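Local coordinates for protein insecticyanin-A (PDB 1Z24) that binds the gamma isomer of biliverdin IX in a lipocalin pocket and, mixed with lipoprotein-bound carotenes, gives tobacco hornworms their green camouflage, at residues D2-G7 with P123-H128; V12-D17 with Q85-M90. All blocks are in the same frame, centred on the assembly; numbering follows the deposited sequence.

From the N terminus the chain first runs as the short strand 3-6, and contact 1 lays it antiparallel on the start of strand 127-136, closing a loop of 115 residues that includes most of the lipocalin sheet. Contact 2 falls within that loop: soon after strand 3-6 the chain, now without regular structure, passes at 12-17 against 85-90, which leads into strand 88-94, before reaching helix 20-23. The smaller loop is thus enclosed by the larger one, and the two do not cross. Their centres lie about 23 Å apart. Together they tie the N-terminal segment to the curled sheet at two places, the start of strand 127-136 and the approach to strand 88-94.

Contact 1. Residues D2-G7 with P123-H128; sequences DIFYPG and PDKKAH
H128, F4 and G7 dominate this antiparallel pairing, in which strand 3-6 joins the start of strand 127-136 in the lipocalin sheet. Y5 and H128 form a hydrogen-bonded pair: Y5 N reaches H128 O at 2.7 Å, and H128 N returns a bond to Y5 O. P6 has no N-H to give, which suits the next, non-hydrogen-bonded place opposite A127. On their other neighbour, strand 113-122, K126 and A127 face H122 as a G1 bulge.

The H128 side chain adds a further grip. With CG between the backbone N and the carbonyl carbon (chi1 52°), its ring turns an edge to P6 O and G7 O, and ND1 donates to G7 O at 2.6 Å with the acceptor in the ring plane. A phenylalanine here would probably leave G7 O without this donor, and G7 tied to this segment by its N-H to K126 O alone among the hydrogen bonds described. At the positive phi of G7 a CB would be jammed against the preceding carbonyl, so glycine fits.

F4 offers one ring face to K125, whose NZ stands 3.9 Å from the ring centroid, 5° off the normal, a cation-pi contact backed by CE. H122 meets the same ring edge-to-face, while P6 and Y5 pack on the second subunit. Just beyond the paired strands, G7 N bonds K126 O at 2.9 Å, the donor lying above the carbonyl plane.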
loop_
_atom_site.group_PDB
_atom_site.type_symbol
_atom_site.label_atom_id
_atom_site.label_comp_id
_atom_site.label_asym_id
_atom_site.label_seq_id
_atom_site.Cartn_x
_atom_site.Cartn_y
_atom_site.Cartn_z
ATOM N N ASP A 2 -12.545 14.693 -0.183
ATOM C CA ASP A 2 -12.319 13.284 -0.400
ATOM C C ASP A 2 -11.156 12.885 0.427
ATOM O O ASP A 2 -10.377 13.734 0.789
ATOM C CB ASP A 2 -11.980 12.899 -1.860
ATOM C CG ASP A 2 -13.182 13.045 -2.747
ATOM O OD1 ASP A 2 -14.215 13.586 -2.461
ATOM O OD2 ASP A 2 -12.977 12.568 -3.883
ATOM N N ILE A 3 -11.045 11.601 0.699
ATOM C CA ILE A 3 -9.935 11.085 1.485
ATOM C C ILE A 3 -8.658 10.848 0.646
ATOM O O ILE A 3 -8.646 10.117 -0.340
ATOM C CB ILE A 3 -10.317 9.841 2.304
ATOM C CG1 ILE A 3 -11.429 10.162 3.269
ATOM C CG2 ILE A 3 -9.136 9.269 3.090
ATOM C CD1 ILE A 3 -12.431 9.050 3.251
ATOM N N PHE A 4 -7.557 11.473 1.041
ATOM C CA PHE A 4 -6.292 11.308 0.339
ATOM C C PHE A 4 -5.269 10.714 1.258
ATOM O O PHE A 4 -5.282 10.893 2.462
ATOM C CB PHE A 4 -5.773 12.738 0.015
ATOM C CG PHE A 4 -6.250 13.274 -1.298
ATOM C CD1 PHE A 4 -7.483 13.920 -1.369
ATOM C CD2 PHE A 4 -5.464 13.097 -2.440
ATOM C CE1 PHE A 4 -7.920 14.417 -2.597
ATOM C CE2 PHE A 4 -5.884 13.583 -3.663
ATOM C CZ PHE A 4 -7.102 14.257 -3.717
ATOM N N TYR A 5 -4.377 10.002 0.691
ATOM C CA TYR A 5 -3.312 9.407 1.452
ATOM C C TYR A 5 -2.077 9.645 0.611
ATOM O O TYR A 5 -2.178 9.799 -0.606
ATOM C CB TYR A 5 -3.490 7.944 1.521
ATOM C CG TYR A 5 -4.697 7.532 2.254
ATOM C CD1 TYR A 5 -4.653 7.459 3.647
ATOM C CD2 TYR A 5 -5.881 7.184 1.602
ATOM C CE1 TYR A 5 -5.759 7.029 4.397
ATOM C CE2 TYR A 5 -6.984 6.723 2.337
ATOM C CZ TYR A 5 -6.915 6.626 3.735
ATOM O OH TYR A 5 -7.965 6.197 4.503
ATOM N N PRO A 6 -0.921 9.694 1.211
ATOM C CA PRO A 6 0.271 9.954 0.444
ATOM C C PRO A 6 0.758 8.863 -0.451
ATOM O O PRO A 6 0.542 7.701 -0.191
ATOM C CB PRO A 6 1.391 10.230 1.424
ATOM C CG PRO A 6 0.876 9.808 2.786
ATOM C CD PRO A 6 -0.649 9.650 2.657
ATOM N N GLY A 7 1.435 9.246 -1.520
ATOM C CA GLY A 7 1.991 8.250 -2.416
ATOM C C GLY A 7 1.088 7.765 -3.503
ATOM O O GLY A 7 -0.013 8.274 -3.681
ATOM N N PRO A 123 -0.505 13.300 -9.293
ATOM C CA PRO A 123 0.928 13.500 -9.314
ATOM C C PRO A 123 1.316 14.845 -8.805
ATOM O O PRO A 123 2.350 14.978 -8.167
ATOM C CB PRO A 123 1.389 13.364 -10.728
ATOM C CG PRO A 123 0.124 13.160 -11.548
ATOM C CD PRO A 123 -1.070 13.325 -10.624
ATOM N N ASP A 124 0.473 15.822 -9.086
ATOM C CA ASP A 124 0.772 17.143 -8.592
ATOM C C ASP A 124 0.674 17.178 -7.067
ATOM O O ASP A 124 1.079 18.128 -6.435
ATOM C CB ASP A 124 -0.146 18.262 -9.087
ATOM C CG ASP A 124 -1.593 17.992 -8.769
ATOM O OD1 ASP A 124 -2.268 18.813 -8.191
ATOM O OD2 ASP A 124 -2.045 16.800 -9.155
ATOM N N LYS A 125 0.130 16.169 -6.430
ATOM C CA LYS A 125 0.067 16.251 -4.993
ATOM C C LYS A 125 0.841 15.129 -4.389
ATOM O O LYS A 125 0.991 15.118 -3.190
ATOM C CB LYS A 125 -1.325 16.072 -4.415
ATOM C CG LYS A 125 -2.199 17.288 -4.730
ATOM C CD LYS A 125 -3.677 17.147 -4.366
ATOM C CE LYS A 125 -3.890 16.476 -3.004
ATOM N NZ LYS A 125 -4.826 17.149 -2.071
ATOM N N LYS A 126 1.314 14.199 -5.235
ATOM C CA LYS A 126 2.023 13.038 -4.761
ATOM C C LYS A 126 1.153 12.347 -3.723
ATOM O O LYS A 126 1.606 11.917 -2.696
ATOM C CB LYS A 126 3.430 13.223 -4.248
ATOM C CG LYS A 126 4.304 13.988 -5.254
ATOM C CD LYS A 126 5.471 13.123 -5.712
ATOM C CE LYS A 126 6.642 13.912 -6.287
ATOM N NZ LYS A 126 6.634 13.972 -7.762
ATOM N N ALA A 127 -0.127 12.252 -3.983
ATOM C CA ALA A 127 -1.034 11.592 -3.059
ATOM C C ALA A 127 -2.204 11.041 -3.861
ATOM O O ALA A 127 -2.430 11.418 -5.028
ATOM C CB ALA A 127 -1.517 12.569 -2.009
ATOM N N HIS A 128 -2.964 10.139 -3.257
ATOM C CA HIS A 128 -4.092 9.592 -3.979
ATOM C C HIS A 128 -5.299 9.662 -3.103
ATOM O O HIS A 128 -5.227 9.656 -1.852
ATOM C CB HIS A 128 -3.875 8.065 -4.444
ATOM C CG HIS A 128 -3.467 7.223 -3.271
ATOM N ND1 HIS A 128 -2.174 7.294 -2.730
ATOM C CD2 HIS A 128 -4.178 6.331 -2.541
ATOM C CE1 HIS A 128 -2.158 6.454 -1.703
ATOM N NE2 HIS A 128 -3.331 5.849 -1.548
#

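Contact 2. Residues V12-D17 with Q85-M90; sequences VKPVND and QGKYVM
V15 and G86 supply the one hydrogen bond between the loop 12-17 and the segment leading into strand 88-94: G86 N donates to V15 O at 2.7 Å, in the carbonyl plane but with the N-H bent to 138°. The same oxygen also receives a CA-H...O contact from Q85 CA. Both V15 and G86 have backbone bonds to V105, so strand 97-108 lies beside the join.

Van der Waals contacts do the rest. P14, rigid and without an N-H, sets CB against G86 O at 3.3 Å and CD against Q85 OE1, while its CG meets K87 CE. V15 CG1 rests 3.7 Å from G86 CA, where a CB would come very close, consistent with glycine. The extended Q85 crosses P14 and K13 at about a right angle and runs alongside N16, whose ND2 touches Q85 CG.

Neither lysine ammonium bonds across the contact: K13, bent at chi3 and chi4, turns NZ back to bond P14 O (2.8 Å) and N16 OD1 (2.7 Å) of its own loop, while K87 NZ forms a salt bridge with D79. Only their carbon chains therefore take part, and directional chemistry rests on backbone atoms at V15 and G86.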
loop_
_atom_site.group_PDB
_atom_site.type_symbol
_atom_site.label_atom_id
_atom_site.label_comp_id
_atom_site.label_asym_id
_atom_site.label_seq_id
_atom_site.Cartn_x
_atom_site.Cartn_y
_atom_site.Cartn_z
ATOM N N VAL A 12 -3.496 -3.620 -5.701
ATOM C CA VAL A 12 -4.787 -4.201 -5.368
ATOM C C VAL A 12 -5.261 -5.067 -6.534
ATOM O O VAL A 12 -5.007 -4.786 -7.692
ATOM C CB VAL A 12 -5.774 -3.104 -5.064
ATOM C CG1 VAL A 12 -5.649 -2.147 -6.159
ATOM C CG2 VAL A 12 -7.114 -3.703 -5.356
ATOM N N LYS A 13 -5.924 -6.150 -6.251
ATOM C CA LYS A 13 -6.422 -7.047 -7.288
ATOM C C LYS A 13 -7.892 -7.259 -7.037
ATOM O O LYS A 13 -8.255 -7.665 -5.956
ATOM C CB LYS A 13 -5.714 -8.392 -7.170
ATOM C CG LYS A 13 -6.249 -9.420 -8.137
ATOM C CD LYS A 13 -5.835 -10.882 -7.881
ATOM C CE LYS A 13 -6.743 -11.536 -6.838
ATOM N NZ LYS A 13 -8.205 -11.548 -7.131
ATOM N N PRO A 14 -8.733 -6.956 -8.006
ATOM C CA PRO A 14 -10.157 -7.089 -7.882
ATOM C C PRO A 14 -10.606 -8.533 -7.919
ATOM O O PRO A 14 -9.803 -9.428 -8.078
ATOM C CB PRO A 14 -10.735 -6.321 -9.041
ATOM C CG PRO A 14 -9.615 -6.150 -10.057
ATOM C CD PRO A 14 -8.357 -6.562 -9.343
ATOM N N VAL A 15 -11.898 -8.738 -7.753
ATOM C CA VAL A 15 -12.460 -10.060 -7.746
ATOM C C VAL A 15 -12.184 -10.886 -9.008
ATOM O O VAL A 15 -12.178 -10.382 -10.131
ATOM C CB VAL A 15 -13.964 -9.944 -7.431
ATOM C CG1 VAL A 15 -14.669 -9.287 -8.602
ATOM C CG2 VAL A 15 -14.587 -11.338 -7.226
ATOM N N ASN A 16 -11.966 -12.177 -8.802
ATOM C CA ASN A 16 -11.719 -13.096 -9.899
ATOM C C ASN A 16 -13.001 -13.747 -10.472
ATOM O O ASN A 16 -14.045 -13.914 -9.802
ATOM C CB ASN A 16 -10.855 -14.273 -9.389
ATOM C CG ASN A 16 -9.438 -13.856 -9.290
ATOM O OD1 ASN A 16 -8.790 -13.970 -8.278
ATOM N ND2 ASN A 16 -8.937 -13.368 -10.371
ATOM N N ASP A 17 -12.923 -14.162 -11.725
ATOM C CA ASP A 17 -14.070 -14.825 -12.315
ATOM C C ASP A 17 -15.300 -13.992 -12.312
ATOM O O ASP A 17 -16.382 -14.481 -12.062
ATOM C CB ASP A 17 -14.369 -16.096 -11.535
ATOM C CG ASP A 17 -14.018 -17.279 -12.413
ATOM O OD1 ASP A 17 -13.402 -18.265 -12.013
ATOM O OD2 ASP A 17 -14.426 -17.115 -13.667
ATOM N N GLN A 85 -11.160 -10.476 -14.346
ATOM C CA GLN A 85 -11.339 -9.830 -13.031
ATOM C C GLN A 85 -12.495 -8.820 -13.018
ATOM O O GLN A 85 -12.998 -8.383 -14.079
ATOM C CB GLN A 85 -10.050 -9.221 -12.488
ATOM C CG GLN A 85 -8.943 -10.239 -12.110
ATOM C CD GLN A 85 -7.640 -9.482 -12.142
ATOM O OE1 GLN A 85 -7.650 -8.262 -12.356
ATOM N NE2 GLN A 85 -6.533 -10.140 -11.933
ATOM N N GLY A 86 -12.949 -8.409 -11.822
ATOM C CA GLY A 86 -14.075 -7.462 -11.779
ATOM C C GLY A 86 -13.678 -6.011 -11.828
ATOM O O GLY A 86 -13.344 -5.338 -10.816
ATOM N N LYS A 87 -13.700 -5.557 -13.049
ATOM C CA LYS A 87 -13.344 -4.207 -13.364
ATOM C C LYS A 87 -14.162 -3.810 -14.574
ATOM O O LYS A 87 -14.161 -4.501 -15.605
ATOM C CB LYS A 87 -11.811 -4.209 -13.565
ATOM C CG LYS A 87 -11.231 -2.811 -13.422
ATOM C CD LYS A 87 -9.765 -2.725 -13.845
ATOM C CE LYS A 87 -8.813 -3.530 -12.982
ATOM N NZ LYS A 87 -7.406 -3.309 -13.413
ATOM N N TYR A 88 -14.894 -2.705 -14.454
ATOM C CA TYR A 88 -15.732 -2.259 -15.544
ATOM C C TYR A 88 -15.659 -0.762 -15.798
ATOM O O TYR A 88 -15.230 0.045 -14.970
ATOM C CB TYR A 88 -17.178 -2.834 -15.364
ATOM C CG TYR A 88 -17.895 -2.315 -14.151
ATOM C CD1 TYR A 88 -18.700 -1.166 -14.209
ATOM C CD2 TYR A 88 -17.706 -2.945 -12.914
ATOM C CE1 TYR A 88 -19.395 -0.679 -13.092
ATOM C CE2 TYR A 88 -18.367 -2.468 -11.781
ATOM C CZ TYR A 88 -19.204 -1.352 -11.877
ATOM O OH TYR A 88 -19.811 -0.906 -10.729
ATOM N N VAL A 89 -16.092 -0.392 -16.979
ATOM C CA VAL A 89 -16.081 1.001 -17.373
ATOM C C VAL A 89 -17.483 1.475 -17.682
ATOM O O VAL A 89 -18.222 0.750 -18.340
ATOM C CB VAL A 89 -15.314 1.138 -18.680
ATOM C CG1 VAL A 89 -15.217 2.632 -19.110
ATOM C CG2 VAL A 89 -13.985 0.365 -18.554
ATOM N N MET A 90 -17.801 2.686 -17.179
ATOM C CA MET A 90 -19.066 3.353 -17.360
ATOM C C MET A 90 -18.752 4.605 -18.131
ATOM O O MET A 90 -17.916 5.392 -17.716
ATOM C CB MET A 90 -19.671 3.703 -16.026
ATOM C CG MET A 90 -19.981 2.418 -15.262
ATOM S SD MET A 90 -20.939 2.837 -13.773
ATOM C CE MET A 90 -19.737 3.778 -12.738
#